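Myosin regulatory light chain (Physarum polycephalum, PDB 2BL0) binds a calcium ion through its first EF-hand and serves as a light chain in the regulatory domain of Physarum myosin II. Local coordinates at residues Q8-I13 with A58-V63; E25-A30 with A41-I46; D80-L85 with A96-L101; K119-S124 with V135-T140. One frame throughout, in Å; residues are numbered along the deposited sequence. Where two conformers were deposited one is given.

Overall arrangement
From the N terminus, helix 4-14 leads into the first calcium-binding loop, and contact 1 brings this helix against helix 57-64, closing a long loop of chain. Contact 2 is nested inside that loop: it joins helix 27-33 to helix 40-50, and its residues touch those of contact 1, so the two build one four-helix lobe. The chain then passes into the second lobe. There contact 3 closes the short loop between helices 75-85 and 95-104, and contact 4 follows in series, tying the loop 119-124 to helix 131-140. Contacts 3 and 4 also touch, whereas the centres of contacts 1 and 3 lie about 34 Å apart, in different lobes.

Contact 1 (Q8-I13 with A58-V63); sequences QECFQI and ATFKTV
Phe60 gives the most surface to this contact, reaching from helix 57-64 to Phe11 and Cys10 on helix 4-14. The helices come closest at the two phenylalanines, whose CA atoms are 7.7 Å apart. The side chains slide past each other in opposite directions, so the rings do not stack: CD2 of Phe60 lies at the edge of the Phe11 ring, near its plane, and sits 4.0 Å from Phe11 CB. Phe11 CD1 in turn packs 4.1 Å from Phe60 CB, so one ortho carbon of each ring lies beside the other residue's CB. With CG anti to the backbone N (chi1 -177° in both), each ring projects from its helix into the interface. The far end of the Phe60 ring meets the sulfur: Cys10 SG is 4.0 Å from Phe60 CZ and 5.1 Å from the ring centroid, an oblique sulfur-aromatic contact 71° off the ring normal. Phe60 also packs on Leu27, Ala30 and Leu31 of helix 27-33, which makes it a central piece of the N-terminal EF-hand lobe, while Phe11 lies close to Asp15, a ligand of the bound calcium ion. With Phe60 cut back to an alanine, the Phe11 ring and Cys10 SG are likely to lose the surface they pack on here. The first and last helices of the lobe are held together by buried apolar and sulfur-aromatic packing, which depends on the fit of shapes more than on any directional bond.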
loop_
_atom_site.group_PDB
_atom_site.type_symbol
_atom_site.label_atom_id
_atom_site.label_comp_id
_atom_site.label_asym_id
_atom_site.label_seq_id
_atom_site.Cartn_x
_atom_site.Cartn_y
_atom_site.Cartn_z
ATOM N N GLN B 8 8.043 -1.007 -8.963
ATOM C CA GLN B 8 6.889 -1.690 -9.560
ATOM C C GLN B 8 5.562 -1.238 -8.941
ATOM O O GLN B 8 4.584 -1.001 -9.638
ATOM C CB GLN B 8 7.024 -3.207 -9.418
ATOM C CG GLN B 8 5.822 -3.981 -9.957
ATOM C CD GLN B 8 6.021 -5.478 -9.869
ATOM O OE1 GLN B 8 5.819 -6.195 -10.846
ATOM N NE2 GLN B 8 6.416 -5.949 -8.704
ATOM N N GLU B 9 5.535 -1.131 -7.620
ATOM C CA GLU B 9 4.344 -0.733 -6.894
ATOM C C GLU B 9 3.885 0.640 -7.336
ATOM O O GLU B 9 2.697 0.884 -7.544
ATOM C CB GLU B 9 4.652 -0.699 -5.389
ATOM C CG GLU B 9 3.490 -0.301 -4.492
ATOM C CD GLU B 9 3.853 -0.271 -3.019
ATOM O OE1 GLU B 9 4.936 0.235 -2.661
ATOM O OE2 GLU B 9 3.051 -0.772 -2.220
ATOM N N CYS B 10 4.842 1.555 -7.421
ATOM C CA CYS B 10 4.557 2.899 -7.860
ATOM C C CYS B 10 3.989 2.899 -9.263
ATOM O O CYS B 10 2.954 3.513 -9.492
ATOM C CB CYS B 10 5.814 3.763 -7.772
ATOM S SG CYS B 10 5.666 5.412 -8.539
ATOM N N PHE B 11 4.630 2.177 -10.184
ATOM C CA PHE B 11 4.164 2.112 -11.563
ATOM C C PHE B 11 2.725 1.605 -11.625
ATOM O O PHE B 11 1.894 2.182 -12.316
ATOM C CB PHE B 11 5.079 1.228 -12.407
ATOM C CG PHE B 11 4.698 1.183 -13.866
ATOM C CD1 PHE B 11 5.238 2.105 -14.774
ATOM C CD2 PHE B 11 3.823 0.229 -14.328
ATOM C CE1 PHE B 11 4.883 2.077 -16.107
ATOM C CE2 PHE B 11 3.471 0.187 -15.644
ATOM C CZ PHE B 11 3.998 1.102 -16.545
ATOM N N GLN B 12 2.442 0.548 -10.883
ATOM C CA GLN B 12 1.117 -0.053 -10.894
ATOM C C GLN B 12 0.057 0.919 -10.380
ATOM O O GLN B 12 -1.077 0.902 -10.839
ATOM C CB GLN B 12 1.094 -1.346 -10.068
ATOM C CG GLN B 12 1.932 -2.428 -10.691
ATOM C CD GLN B 12 1.932 -3.726 -9.916
ATOM O OE1 GLN B 12 2.123 -4.781 -10.510
ATOM N NE2 GLN B 12 1.724 -3.660 -8.604
ATOM N N ILE B 13 0.423 1.767 -9.424
ATOM C CA ILE B 13 -0.499 2.771 -8.904
ATOM C C ILE B 13 -0.845 3.809 -9.975
ATOM O O ILE B 13 -2.001 4.198 -10.102
ATOM C CB ILE B 13 0.066 3.411 -7.603
ATOM C CG1 ILE B 13 -0.071 2.426 -6.430
ATOM C CG2 ILE B 13 -0.643 4.704 -7.255
ATOM C CD1 ILE B 13 0.766 2.792 -5.255
ATOM N N ALA B 58 9.725 -1.364 -17.482
ATOM C CA ALA B 58 11.154 -1.531 -17.768
ATOM C C ALA B 58 11.791 -0.185 -18.023
ATOM O O ALA B 58 12.860 0.100 -17.515
ATOM C CB ALA B 58 11.379 -2.467 -18.959
ATOM N N THR B 59 11.104 0.648 -18.791
ATOM C CA THR B 59 11.537 2.011 -19.057
ATOM C C THR B 59 11.589 2.872 -17.791
ATOM O O THR B 59 12.583 3.554 -17.505
ATOM C CB THR B 59 10.619 2.627 -20.111
ATOM O OG1 THR B 59 10.871 1.985 -21.387
ATOM C CG2 THR B 59 10.916 4.100 -20.330
ATOM N N PHE B 60 10.533 2.808 -17.001
ATOM C CA PHE B 60 10.461 3.570 -15.776
ATOM C C PHE B 60 11.642 3.225 -14.890
ATOM O O PHE B 60 12.260 4.117 -14.327
ATOM C CB PHE B 60 9.157 3.258 -15.055
ATOM C CG PHE B 60 8.930 4.049 -13.799
ATOM C CD1 PHE B 60 9.102 5.439 -13.765
ATOM C CD2 PHE B 60 8.467 3.421 -12.665
ATOM C CE1 PHE B 60 8.829 6.143 -12.602
ATOM C CE2 PHE B 60 8.204 4.131 -11.517
ATOM C CZ PHE B 60 8.382 5.489 -11.494
ATOM N N LYS B 61 11.945 1.931 -14.764
ATOM C CA LYS B 61 13.098 1.493 -13.953
ATOM C C LYS B 61 14.396 2.096 -14.443
ATOM O O LYS B 61 15.188 2.614 -13.652
ATOM C CB LYS B 61 13.201 -0.030 -13.976
ATOM C CG LYS B 61 12.196 -0.707 -13.091
ATOM C CD LYS B 61 12.263 -2.223 -13.262
ATOM C CE LYS B 61 11.288 -2.920 -12.358
ATOM N NZ LYS B 61 11.465 -4.395 -12.384
ATOM N N THR B 62 14.601 2.022 -15.751
ATOM C CA THR B 62 15.800 2.502 -16.403
ATOM C C THR B 62 15.964 4.009 -16.190
ATOM O O THR B 62 17.038 4.482 -15.850
ATOM C CB THR B 62 15.757 2.182 -17.921
ATOM O OG1 THR B 62 15.647 0.757 -18.149
ATOM C CG2 THR B 62 17.048 2.558 -18.566
ATOM N N VAL B 63 14.894 4.761 -16.395
ATOM C CA VAL B 63 14.916 6.207 -16.236
ATOM C C VAL B 63 15.184 6.577 -14.771
ATOM O O VAL B 63 16.030 7.425 -14.473
ATOM C CB VAL B 63 13.608 6.837 -16.724
ATOM C CG1 VAL B 63 13.538 8.333 -16.343
ATOM C CG2 VAL B 63 13.502 6.700 -18.217
#

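Contact 2 (E25-A30 with A41-I46); sequences EELGSA and AELNTI
Leu43 packs on Gly28 where two helices of the N-terminal EF-hand lobe meet: helix 27-33, which leaves the first calcium-binding loop, and helix 40-50, the first helix of the helix-loop-helix that pairs with it through strands 22-23 and 54-55. The contact is van der Waals packing throughout and comes in two kinds. The first is side chain against backbone. Both methyls of Leu43 lie against the Gly28 backbone, with CD2 3.7 Å from Gly28 CA and CD1 4.0 Å from Gly28 N. Glycine makes this closeness possible, since a CB at this position would clash with Leu43 CD2, and the CA atoms of Gly28 and Leu43 can come within 6.7 Å. Leu43 gets there with its CG anti to the backbone N (chi1 -175°), pointing the branch at the opposing helix. Exchanged for an alanine, Leu43 lacks both methyls, and the Gly28 backbone and Leu27 CD2 would probably be left facing a gap. The second kind is side chain against side chain, supplied by Leu27. This residue follows Glu26, a predicted calcium ligand, directly in the chain, and its CD2 lies 4.3 Å from Leu43 CD1. The same methyl also serves Ile46, one helical turn further along: the two side chains cross at about a right angle, and Leu27 CD2 stops 4.0 Å from the branch methyl CG2 of Ile46.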
loop_
_atom_site.group_PDB
_atom_site.type_symbol
_atom_site.label_atom_id
_atom_site.label_comp_id
_atom_site.label_asym_id
_atom_site.label_seq_id
_atom_site.Cartn_x
_atom_site.Cartn_y
_atom_site.Cartn_z
ATOM N N GLU B 25 3.092 12.081 -19.810
ATOM C CA GLU B 25 2.785 13.275 -19.028
ATOM C C GLU B 25 2.826 13.039 -17.535
ATOM O O GLU B 25 2.872 13.997 -16.753
ATOM C CB GLU B 25 1.421 13.841 -19.401
ATOM C CG GLU B 25 1.283 14.224 -20.869
ATOM C CD GLU B 25 2.308 15.249 -21.334
ATOM O OE1 GLU B 25 2.620 15.259 -22.557
ATOM O OE2 GLU B 25 2.793 16.061 -20.509
ATOM N N GLU B 26 2.805 11.769 -17.137
ATOM C CA GLU B 26 2.957 11.410 -15.743
ATOM C C GLU B 26 4.349 10.936 -15.323
ATOM O O GLU B 26 4.544 10.598 -14.171
ATOM C CB GLU B 26 1.961 10.306 -15.395
ATOM C CG GLU B 26 0.506 10.664 -15.644
ATOM C CD GLU B 26 -0.033 11.664 -14.645
ATOM O OE1 GLU B 26 0.600 11.852 -13.590
ATOM O OE2 GLU B 26 -1.107 12.257 -14.918
ATOM N N LEU B 27 5.317 10.916 -16.228
ATOM C CA LEU B 27 6.652 10.447 -15.888
ATOM C C LEU B 27 7.262 11.282 -14.779
ATOM O O LEU B 27 7.795 10.745 -13.841
ATOM C CB LEU B 27 7.560 10.454 -17.133
ATOM C CG LEU B 27 9.011 9.978 -16.935
ATOM C CD1 LEU B 27 9.107 8.560 -16.371
ATOM C CD2 LEU B 27 9.780 10.074 -18.238
ATOM N N GLY B 28 7.180 12.604 -14.881
ATOM C CA GLY B 28 7.696 13.462 -13.835
ATOM C C GLY B 28 7.094 13.136 -12.478
ATOM O O GLY B 28 7.820 12.958 -11.500
ATOM N N SER B 29 5.768 13.044 -12.424
ATOM C CA SER B 29 5.044 12.734 -11.186
ATOM C C SER B 29 5.472 11.412 -10.575
ATOM O O SER B 29 5.668 11.307 -9.374
ATOM C CB SER B 29 3.535 12.723 -11.448
ATOM O OG SER B 29 3.118 14.032 -11.780
ATOM N N ALA B 30 5.647 10.411 -11.430
ATOM C CA ALA B 30 6.053 9.073 -10.994
ATOM C C ALA B 30 7.489 9.064 -10.450
ATOM O O ALA B 30 7.750 8.459 -9.399
ATOM C CB ALA B 30 5.873 8.074 -12.148
ATOM N N ALA B 41 13.696 21.153 -17.451
ATOM C CA ALA B 41 14.689 20.965 -18.520
ATOM C C ALA B 41 15.138 19.513 -18.615
ATOM O O ALA B 41 15.158 18.913 -19.695
ATOM C CB ALA B 41 15.923 21.859 -18.258
ATOM N N GLU B 42 15.496 18.957 -17.461
ATOM C CA GLU B 42 15.979 17.593 -17.386
ATOM C C GLU B 42 14.897 16.633 -17.826
ATOM O O GLU B 42 15.138 15.705 -18.606
ATOM C CB GLU B 42 16.434 17.272 -15.964
ATOM C CG GLU B 42 17.723 17.990 -15.607
ATOM C CD GLU B 42 18.036 18.018 -14.115
ATOM O OE1 GLU B 42 17.209 17.573 -13.282
ATOM O OE2 GLU B 42 19.137 18.538 -13.784
ATOM N N LEU B 43 13.688 16.854 -17.324
ATOM C CA LEU B 43 12.561 15.995 -17.671
ATOM C C LEU B 43 12.274 16.075 -19.145
ATOM O O LEU B 43 11.957 15.068 -19.766
ATOM C CB LEU B 43 11.301 16.389 -16.892
ATOM C CG LEU B 43 10.056 15.517 -17.044
ATOM C CD1 LEU B 43 10.350 14.048 -16.791
ATOM C CD2 LEU B 43 8.976 16.033 -16.130
ATOM N N ASN B 44 12.374 17.272 -19.710
ATOM C CA ASN B 44 12.138 17.419 -21.142
ATOM C C ASN B 44 13.136 16.681 -22.000
ATOM O O ASN B 44 12.762 16.103 -23.017
ATOM C CB ASN B 44 12.088 18.879 -21.511
ATOM C CG ASN B 44 10.693 19.321 -21.729
ATOM O OD1 ASN B 44 9.896 19.330 -20.788
ATOM N ND2 ASN B 44 10.346 19.608 -22.996
ATOM N N THR B 45 14.399 16.674 -21.584
ATOM C CA THR B 45 15.420 15.909 -22.298
ATOM C C THR B 45 15.112 14.418 -22.243
ATOM O O THR B 45 15.173 13.711 -23.269
ATOM C CB THR B 45 16.796 16.207 -21.709
ATOM O OG1 THR B 45 17.091 17.591 -21.915
ATOM C CG2 THR B 45 17.886 15.425 -22.422
ATOM N N ILE B 46 14.723 13.945 -21.058
ATOM C CA ILE B 46 14.370 12.539 -20.889
ATOM C C ILE B 46 13.172 12.176 -21.762
ATOM O O ILE B 46 13.209 11.198 -22.514
ATOM C CB ILE B 46 14.098 12.204 -19.414
ATOM C CG1 ILE B 46 15.362 12.368 -18.584
ATOM C CG2 ILE B 46 13.589 10.738 -19.308
ATOM C CD1 ILE B 46 15.128 12.425 -17.057
#

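Contact 3 (D80-L85 with A96-L101); sequences DAFRAL and AELRQL
Phe82 turns the rim of its ring to Leu98, whose CD1 lies at the ring edge and in its plane, 3.8 Å from Phe82 CE1 and 3.9 Å from Phe82 CZ. The methyl thus sits against two neighbouring ring carbons and lies over neither face. With CG of Leu98 anti to the backbone N (chi1 -178°), the branch carries CD1 to the ring although the CB sets off in another direction. A second pair works differently: Leu85 and Leu101 reach toward each other tip to tip, and their CD1 atoms meet at 3.7 Å. The two apolar pairs join the helices that enter and leave one EF-hand loop, the helix-loop-helix unit in which Glu97 is an inferred calcium ligand. Around it the C-terminal lobe closes in. Phe82 meets the ring of Tyr131 with the planes nearly parallel and also packs on Phe134 of helix 131-140, while Leu98 rests on Met118 of helix 111-118. Apolar side chains of another protein chain pack on Leu85 and Leu101, so this pair lies where helices 75-85 and 95-104 receive that partner; strand 92-94, in the connection between the two helices, pairs antiparallel with strand 128-130.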
loop_
_atom_site.group_PDB
_atom_site.type_symbol
_atom_site.label_atom_id
_atom_site.label_comp_id
_atom_site.label_asym_id
_atom_site.label_seq_id
_atom_site.Cartn_x
_atom_site.Cartn_y
_atom_site.Cartn_z
ATOM N N ASP B 80 21.578 28.350 -0.927
ATOM C CA ASP B 80 22.297 29.404 -1.661
ATOM C C ASP B 80 21.305 30.354 -2.346
ATOM O O ASP B 80 21.482 31.575 -2.324
ATOM C CB ASP B 80 23.195 28.791 -2.747
ATOM C CG ASP B 80 24.468 28.168 -2.201
ATOM O OD1 ASP B 80 24.749 28.265 -0.989
ATOM O OD2 ASP B 80 25.265 27.564 -2.941
ATOM N N ALA B 81 20.289 29.778 -2.984
ATOM C CA ALA B 81 19.247 30.561 -3.650
ATOM C C ALA B 81 18.539 31.446 -2.645
ATOM O O ALA B 81 18.407 32.627 -2.861
ATOM C CB ALA B 81 18.250 29.662 -4.340
ATOM N N PHE B 82 18.090 30.874 -1.528
ATOM C CA PHE B 82 17.334 31.649 -0.549
ATOM C C PHE B 82 18.205 32.694 0.139
ATOM O O PHE B 82 17.755 33.785 0.434
ATOM C CB PHE B 82 16.658 30.743 0.494
ATOM C CG PHE B 82 15.359 30.141 0.026
ATOM C CD1 PHE B 82 14.278 30.946 -0.303
ATOM C CD2 PHE B 82 15.211 28.769 -0.094
ATOM C CE1 PHE B 82 13.091 30.400 -0.734
ATOM C CE2 PHE B 82 14.018 28.213 -0.522
ATOM C CZ PHE B 82 12.955 29.029 -0.859
ATOM N N ARG B 83 19.461 32.370 0.387
ATOM C CA ARG B 83 20.371 33.338 0.986
ATOM C C ARG B 83 20.533 34.571 0.087
ATOM O O ARG B 83 20.649 35.691 0.578
ATOM C CB ARG B 83 21.728 32.701 1.225
ATOM C CG ARG B 83 22.719 33.625 1.924
ATOM C CD ARG B 83 22.266 34.092 3.287
ATOM N NE ARG B 83 23.440 34.326 4.119
ATOM C CZ ARG B 83 23.916 35.507 4.479
ATOM N NH1 ARG B 83 23.306 36.641 4.115
ATOM N NH2 ARG B 83 25.026 35.548 5.225
ATOM N N ALA B 84 20.545 34.342 -1.219
ATOM C CA ALA B 84 20.691 35.411 -2.201
ATOM C C ALA B 84 19.444 36.289 -2.270
ATOM O O ALA B 84 19.505 37.424 -2.764
ATOM C CB ALA B 84 20.978 34.811 -3.567
ATOM N N LEU B 85 18.315 35.746 -1.809
ATOM C CA LEU B 85 17.040 36.458 -1.729
ATOM C C LEU B 85 16.778 37.064 -0.344
ATOM O O LEU B 85 15.828 37.830 -0.170
ATOM C CB LEU B 85 15.903 35.513 -2.120
ATOM C CG LEU B 85 16.032 34.911 -3.531
ATOM C CD1 LEU B 85 15.062 33.767 -3.779
ATOM C CD2 LEU B 85 15.860 36.004 -4.568
ATOM N N ALA B 96 4.909 36.300 0.602
ATOM C CA ALA B 96 4.399 36.892 -0.634
ATOM C C ALA B 96 5.426 36.845 -1.746
ATOM O O ALA B 96 5.068 36.625 -2.894
ATOM C CB ALA B 96 3.979 38.325 -0.419
ATOM N N GLU B 97 6.689 37.110 -1.421
ATOM C CA GLU B 97 7.721 37.065 -2.451
ATOM C C GLU B 97 7.936 35.636 -2.938
ATOM O O GLU B 97 7.975 35.414 -4.151
ATOM C CB GLU B 97 9.036 37.699 -1.993
ATOM C CG GLU B 97 10.039 37.907 -3.135
ATOM C CD GLU B 97 9.446 38.558 -4.382
ATOM O OE1 GLU B 97 8.448 39.332 -4.296
ATOM O OE2 GLU B 97 9.993 38.307 -5.479
ATOM N N LEU B 98 8.033 34.693 -2.003
ATOM C CA LEU B 98 8.133 33.258 -2.301
ATOM C C LEU B 98 7.033 32.803 -3.255
ATOM O O LEU B 98 7.315 32.155 -4.268
ATOM C CB LEU B 98 8.061 32.432 -1.011
ATOM C CG LEU B 98 8.194 30.905 -1.149
ATOM C CD1 LEU B 98 9.475 30.564 -1.872
ATOM C CD2 LEU B 98 8.078 30.192 0.180
ATOM N N ARG B 99 5.782 33.146 -2.946
ATOM C CA ARG B 99 4.668 32.778 -3.824
ATOM C C ARG B 99 4.880 33.314 -5.242
ATOM O O ARG B 99 4.689 32.589 -6.227
ATOM C CB ARG B 99 3.329 33.280 -3.264
ATOM C CG ARG B 99 2.800 32.504 -2.049
ATOM C CD ARG B 99 1.641 33.232 -1.352
ATOM N NE ARG B 99 0.899 32.450 -0.351
ATOM C CZ ARG B 99 -0.008 31.528 -0.639
ATOM N NH1 ARG B 99 -0.296 31.238 -1.905
ATOM N NH2 ARG B 99 -0.645 30.883 0.340
ATOM N N GLN B 100 5.315 34.570 -5.341
ATOM C CA GLN B 100 5.499 35.229 -6.634
ATOM C C GLN B 100 6.573 34.545 -7.469
ATOM O O GLN B 100 6.415 34.387 -8.678
ATOM C CB GLN B 100 5.885 36.697 -6.454
ATOM C CG GLN B 100 4.700 37.627 -6.385
ATOM C CD GLN B 100 5.029 38.920 -5.671
ATOM O OE1 GLN B 100 5.520 38.898 -4.535
ATOM N NE2 GLN B 100 4.769 40.052 -6.328
ATOM N N LEU B 101 7.653 34.143 -6.819
ATOM C CA LEU B 101 8.785 33.557 -7.527
ATOM C C LEU B 101 8.402 32.188 -8.062
ATOM O O LEU B 101 8.604 31.921 -9.249
ATOM C CB LEU B 101 9.998 33.470 -6.608
ATOM C CG LEU B 101 10.559 34.839 -6.188
ATOM C CD1 LEU B 101 11.736 34.644 -5.252
ATOM C CD2 LEU B 101 10.946 35.706 -7.401
#

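Contact 4 (K119-S124 with V135-T140); sequences KEVSVS and VDMLVT
Met137 lays its thioether against Glu120, and the two side chains cross at a slant. Met137 SD is 3.7 Å from Glu120 CB, at the base of the glutamate. In the conformer described, one of two modelled for Glu120 and so less certain, OE2 also comes within 3.8 Å of Met137 SD, and OE1 is hydrogen-bonded to Tyr142. Met137 runs extended from helix 131-140, CG anti to the backbone N (chi1 179°), and then bends at its last torsion (chi3 86°). That bend carries the methyl away from Glu120 to Val121, where Met137 CE lies 4.2 Å from Val121 CG2. Sulfur and methyl therefore serve two successive residues of the loop, while the loop backbone stays well back, the CA atoms of Glu120 and Met137 being 8.6 Å apart. A turn beyond Met137, Thr140 folds its hydroxyl back onto the helix: Thr140 OG1 donates to Asp136 O at 2.6 Å from above the carbonyl plane, 44° out of it. The backbone N of Thr140 reaches the same oxygen from the opposite face, so two bonds grip this carbonyl near the end of the helix. The contact is a surface one within the last EF-hand, joining the loop after helix 111-118 to helix 131-140. Val121 also packs on Glu95 of helix 95-104 and on Ile129 of strand 128-130, Glu120 and Met137 each also pack on an aromatic side chain of another protein chain, and Val135 packs on Met78 and Phe82 of helix 75-85.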
loop_
_atom_site.group_PDB
_atom_site.type_symbol
_atom_site.label_atom_id
_atom_site.label_comp_id
_atom_site.label_asym_id
_atom_site.label_seq_id
_atom_site.Cartn_x
_atom_site.Cartn_y
_atom_site.Cartn_z
ATOM N N LYS B 119 0.342 25.498 2.818
ATOM C CA LYS B 119 -0.516 25.053 3.916
ATOM C C LYS B 119 0.306 24.574 5.127
ATOM O O LYS B 119 -0.173 24.624 6.256
ATOM C CB LYS B 119 -1.448 23.940 3.421
ATOM C CG LYS B 119 -2.659 23.654 4.307
ATOM C CD LYS B 119 -3.854 23.064 3.516
ATOM C CE LYS B 119 -3.452 21.932 2.569
ATOM N NZ LYS B 119 -4.546 21.489 1.635
ATOM N N GLU B 120 1.543 24.131 4.892
ATOM C CA GLU B 120 2.363 23.489 5.926
ATOM C C GLU B 120 3.441 24.458 6.441
ATOM O O GLU B 120 4.337 24.064 7.210
ATOM C CB GLU B 120 3.006 22.192 5.378
ATOM C CG GLU B 120 2.119 20.943 5.448
ATOM C CD GLU B 120 2.900 19.625 5.540
ATOM O OE1 GLU B 120 2.299 18.557 5.294
ATOM O OE2 GLU B 120 4.118 19.643 5.844
ATOM N N VAL B 121 3.296 25.742 6.076
ATOM C CA VAL B 121 4.321 26.748 6.290
ATOM C C VAL B 121 3.881 27.838 7.268
ATOM O O VAL B 121 2.899 28.551 7.040
ATOM C CB VAL B 121 4.720 27.381 4.948
ATOM C CG1 VAL B 121 5.611 28.590 5.153
ATOM C CG2 VAL B 121 5.393 26.344 4.091
ATOM N N SER B 122 4.644 27.964 8.349
ATOM C CA SER B 122 4.371 28.926 9.401
ATOM C C SER B 122 4.741 30.338 8.962
ATOM O O SER B 122 5.890 30.570 8.570
ATOM C CB SER B 122 5.195 28.564 10.638
ATOM O OG SER B 122 4.749 29.319 11.743
ATOM N N VAL B 123 3.786 31.264 9.023
ATOM C CA VAL B 123 4.020 32.663 8.648
ATOM C C VAL B 123 3.932 33.551 9.891
ATOM O O VAL B 123 2.978 33.453 10.655
ATOM C CB VAL B 123 2.967 33.167 7.622
ATOM C CG1 VAL B 123 3.258 34.594 7.189
ATOM C CG2 VAL B 123 2.902 32.263 6.425
ATOM N N SER B 124 4.899 34.447 10.061
ATOM C CA SER B 124 4.942 35.335 11.226
ATOM C C SER B 124 3.916 36.449 11.075
ATOM O O SER B 124 3.247 36.560 10.043
ATOM C CB SER B 124 6.322 35.960 11.372
ATOM O OG SER B 124 6.528 36.989 10.418
ATOM N N VAL B 135 13.105 24.648 3.232
ATOM C CA VAL B 135 14.021 23.722 2.572
ATOM C C VAL B 135 13.990 22.389 3.307
ATOM O O VAL B 135 13.880 21.327 2.707
ATOM C CB VAL B 135 15.462 24.295 2.517
ATOM C CG1 VAL B 135 16.431 23.258 1.974
ATOM C CG2 VAL B 135 15.477 25.581 1.667
ATOM N N ASP B 136 14.028 22.430 4.624
ATOM C CA ASP B 136 14.004 21.191 5.391
ATOM C C ASP B 136 12.734 20.379 5.118
ATOM O O ASP B 136 12.793 19.142 4.976
ATOM C CB ASP B 136 14.161 21.486 6.886
ATOM C CG ASP B 136 14.087 20.238 7.725
ATOM O OD1 ASP B 136 12.971 19.714 7.904
ATOM O OD2 ASP B 136 15.083 19.695 8.229
ATOM N N MET B 137 11.600 21.064 5.043
ATOM C CA MET B 137 10.338 20.418 4.708
ATOM C C MET B 137 10.433 19.776 3.313
ATOM O O MET B 137 10.026 18.636 3.123
ATOM C CB MET B 137 9.181 21.435 4.777
ATOM C CG MET B 137 7.821 20.869 4.418
ATOM S SD MET B 137 6.523 22.111 4.258
ATOM C CE MET B 137 6.712 22.628 2.593
ATOM N N LEU B 138 10.984 20.487 2.335
ATOM C CA LEU B 138 11.118 19.934 0.991
ATOM C C LEU B 138 12.029 18.719 0.887
ATOM O O LEU B 138 11.787 17.839 0.066
ATOM C CB LEU B 138 11.585 20.995 0.003
ATOM C CG LEU B 138 10.665 22.199 -0.189
ATOM C CD1 LEU B 138 11.175 23.040 -1.349
ATOM C CD2 LEU B 138 9.226 21.782 -0.448
ATOM N N VAL B 139 13.064 18.681 1.706
ATOM C CA VAL B 139 14.069 17.632 1.639
ATOM C C VAL B 139 13.662 16.403 2.469
ATOM O O VAL B 139 13.861 15.264 2.032
ATOM C CB VAL B 139 15.448 18.166 2.083
ATOM C CG1 VAL B 139 16.487 17.033 2.166
ATOM C CG2 VAL B 139 15.915 19.274 1.150
ATOM N N THR B 140 13.107 16.634 3.657
ATOM C CA THR B 140 12.849 15.559 4.629
ATOM C C THR B 140 11.397 15.093 4.680
ATOM O O THR B 140 11.120 14.020 5.210
ATOM C CB THR B 140 13.298 15.977 6.046
ATOM O OG1 THR B 140 12.459 17.040 6.534
ATOM C CG2 THR B 140 14.707 16.562 6.016
#